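Eukaryotic peptide chain release factor GTP-binding subunit (Schizosaccharomyces pombe, PDB 1R5B) is a translation factor of the GTP-binding elongation factor Tu family, built from a P-loop GTPase-type domain followed by beta-rich domains. Local coordinates at residues 38-50 and 116-128. Numbering follows the deposited sequence.
Sequences MYGKEHVNIVFIG and FETEHRRFSLLDA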
loop_
_atom_site.group_PDB
_atom_site.type_symbol
_atom_site.label_atom_id
_atom_site.label_comp_id
_atom_site.label_asym_id
_atom_site.label_seq_id
_atom_site.Cartn_x
_atom_site.Cartn_y
_atom_site.Cartn_z
ATOM N N MET A 38 -10.532 8.163 11.287
ATOM C CA MET A 38 -9.437 9.126 11.100
ATOM C C MET A 38 -8.531 8.604 9.961
ATOM O O MET A 38 -8.572 9.110 8.838
ATOM C CB MET A 38 -8.656 9.327 12.417
ATOM C CG MET A 38 -7.265 10.008 12.291
ATOM S SD MET A 38 -7.317 11.814 12.215
ATOM C CE MET A 38 -7.890 12.218 13.831
ATOM N N TYR A 39 -7.742 7.577 10.250
ATOM C CA TYR A 39 -6.864 6.973 9.257
ATOM C C TYR A 39 -7.668 5.989 8.379
ATOM O O TYR A 39 -7.842 4.814 8.728
ATOM C CB TYR A 39 -5.679 6.273 9.946
ATOM C CG TYR A 39 -4.972 7.075 11.048
ATOM C CD1 TYR A 39 -4.866 6.569 12.352
ATOM C CD2 TYR A 39 -4.391 8.322 10.789
ATOM C CE1 TYR A 39 -4.202 7.282 13.368
ATOM C CE2 TYR A 39 -3.738 9.046 11.810
ATOM C CZ TYR A 39 -3.645 8.510 13.091
ATOM O OH TYR A 39 -2.989 9.189 14.090
ATOM N N GLY A 40 -8.171 6.479 7.246
ATOM C CA GLY A 40 -8.977 5.667 6.344
ATOM C C GLY A 40 -8.158 4.635 5.580
ATOM O O GLY A 40 -6.924 4.760 5.484
ATOM N N LYS A 41 -8.849 3.619 5.048
ATOM C CA LYS A 41 -8.237 2.580 4.210
ATOM C C LYS A 41 -7.509 3.115 2.969
ATOM O O LYS A 41 -7.947 4.078 2.344
ATOM C CB LYS A 41 -9.302 1.576 3.755
ATOM C CG LYS A 41 -9.852 0.711 4.875
ATOM C CD LYS A 41 -11.100 -0.044 4.447
ATOM C CE LYS A 41 -11.829 -0.644 5.645
ATOM N NZ LYS A 41 -11.826 -2.110 5.613
ATOM N N GLU A 42 -6.403 2.469 2.608
ATOM C CA GLU A 42 -5.582 2.886 1.468
ATOM C C GLU A 42 -6.285 2.608 0.139
ATOM O O GLU A 42 -6.706 1.496 -0.103
ATOM C CB GLU A 42 -4.229 2.159 1.508
ATOM C CG GLU A 42 -3.294 2.444 0.330
ATOM C CD GLU A 42 -2.054 1.550 0.313
ATOM O OE1 GLU A 42 -1.982 0.581 1.099
ATOM O OE2 GLU A 42 -1.139 1.817 -0.501
ATOM N N HIS A 43 -6.384 3.614 -0.721
ATOM C CA HIS A 43 -6.998 3.447 -2.030
ATOM C C HIS A 43 -6.016 2.802 -2.971
ATOM O O HIS A 43 -4.873 3.246 -3.070
ATOM C CB HIS A 43 -7.400 4.781 -2.639
ATOM C CG HIS A 43 -8.573 5.425 -1.970
ATOM N ND1 HIS A 43 -8.721 5.464 -0.599
ATOM C CD2 HIS A 43 -9.641 6.083 -2.485
ATOM C CE1 HIS A 43 -9.833 6.109 -0.300
ATOM N NE2 HIS A 43 -10.410 6.493 -1.425
ATOM N N VAL A 44 -6.493 1.792 -3.688
ATOM C CA VAL A 44 -5.710 1.025 -4.653
ATOM C C VAL A 44 -6.530 0.829 -5.926
ATOM O O VAL A 44 -7.747 0.693 -5.859
ATOM C CB VAL A 44 -5.354 -0.353 -4.061
ATOM C CG1 VAL A 44 -4.532 -1.166 -5.015
ATOM C CG2 VAL A 44 -4.604 -0.164 -2.763
ATOM N N ASN A 45 -5.867 0.852 -7.077
ATOM C CA ASN A 45 -6.505 0.583 -8.362
ATOM C C ASN A 45 -6.133 -0.805 -8.826
ATOM O O ASN A 45 -4.949 -1.166 -8.857
ATOM C CB ASN A 45 -6.036 1.580 -9.424
ATOM C CG ASN A 45 -6.564 2.990 -9.195
ATOM O OD1 ASN A 45 -5.985 3.955 -9.681
ATOM N ND2 ASN A 45 -7.658 3.110 -8.473
ATOM N N ILE A 46 -7.132 -1.587 -9.190
ATOM C CA ILE A 46 -6.929 -2.971 -9.607
ATOM C C ILE A 46 -7.645 -3.220 -10.916
ATOM O O ILE A 46 -8.756 -2.733 -11.133
ATOM C CB ILE A 46 -7.396 -3.948 -8.509
ATOM C CG1 ILE A 46 -7.003 -5.381 -8.856
ATOM C CG2 ILE A 46 -8.888 -3.845 -8.278
ATOM C CD1 ILE A 46 -7.067 -6.317 -7.671
ATOM N N VAL A 47 -6.998 -3.957 -11.801
ATOM C CA VAL A 47 -7.592 -4.298 -13.081
ATOM C C VAL A 47 -7.509 -5.803 -13.270
ATOM O O VAL A 47 -6.506 -6.415 -12.930
ATOM C CB VAL A 47 -6.917 -3.554 -14.241
ATOM C CG1 VAL A 47 -5.439 -3.954 -14.403
ATOM C CG2 VAL A 47 -7.673 -3.788 -15.524
ATOM N N PHE A 48 -8.585 -6.384 -13.790
ATOM C CA PHE A 48 -8.666 -7.814 -14.059
ATOM C C PHE A 48 -8.607 -8.050 -15.565
ATOM O O PHE A 48 -9.247 -7.346 -16.341
ATOM C CB PHE A 48 -9.963 -8.391 -13.485
ATOM C CG PHE A 48 -9.950 -8.522 -12.000
ATOM C CD1 PHE A 48 -10.089 -7.413 -11.201
ATOM C CD2 PHE A 48 -9.774 -9.750 -11.399
ATOM C CE1 PHE A 48 -10.064 -7.530 -9.825
ATOM C CE2 PHE A 48 -9.751 -9.867 -10.021
ATOM C CZ PHE A 48 -9.898 -8.757 -9.238
ATOM N N ILE A 49 -7.819 -9.047 -15.953
ATOM C CA ILE A 49 -7.561 -9.375 -17.354
ATOM C C ILE A 49 -7.794 -10.867 -17.585
ATOM O O ILE A 49 -7.538 -11.688 -16.714
ATOM C CB ILE A 49 -6.105 -9.009 -17.716
ATOM C CG1 ILE A 49 -5.853 -7.521 -17.464
ATOM C CG2 ILE A 49 -5.795 -9.359 -19.168
ATOM C CD1 ILE A 49 -4.454 -7.074 -17.811
ATOM N N GLY A 50 -8.263 -11.216 -18.775
ATOM C CA GLY A 50 -8.535 -12.606 -19.103
ATOM C C GLY A 50 -9.669 -12.751 -20.080
ATOM O O GLY A 50 -10.244 -11.760 -20.529
ATOM N N PHE A 116 -14.230 -2.482 -3.897
ATOM C CA PHE A 116 -14.413 -3.402 -2.785
ATOM C C PHE A 116 -13.327 -3.220 -1.732
ATOM O O PHE A 116 -12.306 -2.612 -1.996
ATOM C CB PHE A 116 -14.426 -4.839 -3.285
ATOM C CG PHE A 116 -13.126 -5.298 -3.881
ATOM C CD1 PHE A 116 -12.192 -5.968 -3.103
ATOM C CD2 PHE A 116 -12.845 -5.077 -5.214
ATOM C CE1 PHE A 116 -11.000 -6.411 -3.640
ATOM C CE2 PHE A 116 -11.645 -5.513 -5.763
ATOM C CZ PHE A 116 -10.720 -6.185 -4.969
ATOM N N GLU A 117 -13.544 -3.758 -0.537
ATOM C CA GLU A 117 -12.621 -3.528 0.570
ATOM C C GLU A 117 -12.134 -4.794 1.230
ATOM O O GLU A 117 -12.833 -5.794 1.295
ATOM C CB GLU A 117 -13.257 -2.647 1.647
ATOM C CG GLU A 117 -13.779 -1.315 1.145
ATOM C CD GLU A 117 -13.996 -0.318 2.271
ATOM O OE1 GLU A 117 -14.002 -0.740 3.443
ATOM O OE2 GLU A 117 -14.156 0.886 1.988
ATOM N N THR A 118 -10.899 -4.714 1.698
ATOM C CA THR A 118 -10.299 -5.650 2.630
ATOM C C THR A 118 -10.022 -4.855 3.902
ATOM O O THR A 118 -10.410 -3.687 3.989
ATOM C CB THR A 118 -8.991 -6.175 2.040
ATOM O OG1 THR A 118 -8.099 -5.074 1.739
ATOM C CG2 THR A 118 -9.255 -6.871 0.703
ATOM N N GLU A 119 -9.328 -5.458 4.870
ATOM C CA GLU A 119 -9.142 -4.828 6.180
ATOM C C GLU A 119 -8.417 -3.491 6.046
ATOM O O GLU A 119 -8.829 -2.506 6.645
ATOM C CB GLU A 119 -8.383 -5.760 7.133
ATOM C CG GLU A 119 -8.383 -5.328 8.598
ATOM C CD GLU A 119 -7.372 -6.083 9.465
ATOM O OE1 GLU A 119 -7.239 -5.761 10.674
ATOM O OE2 GLU A 119 -6.707 -7.007 8.947
ATOM N N HIS A 120 -7.360 -3.444 5.233
ATOM C CA HIS A 120 -6.528 -2.248 5.136
ATOM C C HIS A 120 -6.717 -1.419 3.868
ATOM O O HIS A 120 -6.195 -0.311 3.798
ATOM C CB HIS A 120 -5.054 -2.631 5.251
ATOM C CG HIS A 120 -4.725 -3.410 6.486
ATOM N ND1 HIS A 120 -4.771 -2.857 7.751
ATOM C CD2 HIS A 120 -4.327 -4.692 6.652
ATOM C CE1 HIS A 120 -4.428 -3.773 8.640
ATOM N NE2 HIS A 120 -4.146 -4.893 7.998
ATOM N N ARG A 121 -7.434 -1.932 2.868
ATOM C CA ARG A 121 -7.457 -1.276 1.553
ATOM C C ARG A 121 -8.822 -1.170 0.888
ATOM O O ARG A 121 -9.689 -2.019 1.090
ATOM C CB ARG A 121 -6.523 -2.011 0.595
ATOM C CG ARG A 121 -5.060 -1.796 0.886
ATOM C CD ARG A 121 -4.107 -2.652 0.047
ATOM N NE ARG A 121 -2.728 -2.290 0.323
ATOM C CZ ARG A 121 -1.661 -2.970 -0.071
ATOM N NH1 ARG A 121 -1.769 -4.083 -0.792
ATOM N NH2 ARG A 121 -0.466 -2.514 0.263
ATOM N N ARG A 122 -8.991 -0.126 0.073
ATOM C CA ARG A 122 -10.133 -0.012 -0.840
ATOM C C ARG A 122 -9.696 -0.112 -2.294
ATOM O O ARG A 122 -8.994 0.779 -2.786
ATOM C CB ARG A 122 -10.848 1.322 -0.667
ATOM C CG ARG A 122 -11.939 1.535 -1.723
ATOM C CD ARG A 122 -12.693 2.819 -1.600
ATOM N NE ARG A 122 -13.468 2.856 -0.369
ATOM C CZ ARG A 122 -14.377 3.784 -0.094
ATOM N NH1 ARG A 122 -14.635 4.763 -0.965
ATOM N NH2 ARG A 122 -15.039 3.740 1.057
ATOM N N PHE A 123 -10.166 -1.148 -2.987
ATOM C CA PHE A 123 -9.766 -1.413 -4.364
ATOM C C PHE A 123 -10.793 -0.918 -5.367
ATOM O O PHE A 123 -11.894 -1.448 -5.452
ATOM C CB PHE A 123 -9.548 -2.900 -4.574
ATOM C CG PHE A 123 -8.511 -3.480 -3.681
ATOM C CD1 PHE A 123 -8.832 -3.872 -2.401
ATOM C CD2 PHE A 123 -7.218 -3.636 -4.115
ATOM C CE1 PHE A 123 -7.889 -4.402 -1.578
ATOM C CE2 PHE A 123 -6.262 -4.172 -3.285
ATOM C CZ PHE A 123 -6.601 -4.553 -2.011
ATOM N N SER A 124 -10.419 0.094 -6.134
ATOM C CA SER A 124 -11.236 0.579 -7.230
ATOM C C SER A 124 -10.998 -0.280 -8.475
ATOM O O SER A 124 -9.864 -0.412 -8.929
ATOM C CB SER A 124 -10.890 2.046 -7.490
ATOM O OG SER A 124 -11.450 2.500 -8.700
ATOM N N LEU A 125 -12.059 -0.875 -9.020
ATOM C CA LEU A 125 -11.927 -1.730 -10.213
ATOM C C LEU A 125 -11.900 -0.916 -11.501
ATOM O O LEU A 125 -12.876 -0.265 -11.829
ATOM C CB LEU A 125 -13.074 -2.736 -10.299
ATOM C CG LEU A 125 -13.153 -3.825 -9.225
ATOM C CD1 LEU A 125 -14.596 -4.164 -8.938
ATOM C CD2 LEU A 125 -12.419 -5.076 -9.648
ATOM N N LEU A 126 -10.780 -0.961 -12.223
ATOM C CA LEU A 126 -10.644 -0.277 -13.513
ATOM C C LEU A 126 -11.162 -1.143 -14.667
ATOM O O LEU A 126 -11.338 -2.354 -14.520
ATOM C CB LEU A 126 -9.172 0.077 -13.778
ATOM C CG LEU A 126 -8.336 0.802 -12.712
ATOM C CD1 LEU A 126 -7.039 1.318 -13.307
ATOM C CD2 LEU A 126 -9.092 1.947 -12.073
ATOM N N ASP A 127 -11.379 -0.521 -15.824
ATOM C CA ASP A 127 -11.776 -1.246 -17.040
ATOM C C ASP A 127 -10.558 -1.761 -17.804
ATOM O O ASP A 127 -9.582 -1.032 -17.981
ATOM C CB ASP A 127 -12.629 -0.350 -17.941
ATOM C CG ASP A 127 -13.877 0.163 -17.233
ATOM O OD1 ASP A 127 -14.406 -0.576 -16.370
ATOM O OD2 ASP A 127 -14.383 1.294 -17.450
ATOM N N ALA A 128 -10.656 -3.002 -18.294
ATOM C CA ALA A 128 -9.495 -3.802 -18.734
ATOM C C ALA A 128 -8.588 -3.242 -19.846
ATOM O O ALA A 128 -7.364 -3.237 -19.668
ATOM C CB ALA A 128 -9.941 -5.241 -19.088
HETATM O O HOH W 1 0.671 -0.126 1.699
#
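Val-44 and Phe-123 pair in the middle of a parallel ladder, lying side by side and pointing the same way, with Val-44 CG1 3.8 Å from Phe-123 CD2. Strands 42-50 and 121-125 are zipped here by backbone bonds: the N and O of Val-44 bond to Arg-122 and Ser-124, those of Ile-46 to Ser-124 and Leu-126. On this tightly packed face, Ile-46 CG2 sits 3.9 Å from Phe-123 CB and also meets Phe-116 and Leu-125. Leu-125 CD2 in turn reaches Phe-48 CE1 at 3.4 Å.

The same face ends in a polar pair. Glu-42, its CG anti to the backbone N (chi1 177°), runs alongside buried Arg-121, whose NE donates to Glu-42 OE1 at 3.1 Å in a salt bridge, from above the carboxylate plane; a water bridges OE1 and Arg-121 NH2. Lys-269 takes Glu-42 OE2, and Arg-121 NH1 bonds the carbonyls of Met-263 and Leu-260.

The solvent side is looser. Lys-41, Glu-117 and Arg-122 form a salt-bridge network: Lys-41 crosses Glu-117 at about a right angle, NZ facing OE1, while Arg-122 grips OE2 side-on through NE and NH2. Lys-41 NZ also bonds Thr-118 O at 2.7 Å, and Arg-122 CD lies over one face of exposed His-43.

In the P-loop GTPase-type sheet, strand 42-50 lies between 121-125 and parallel strand 147-153, with helices 56-66 and 256-262 packed against the apolar face.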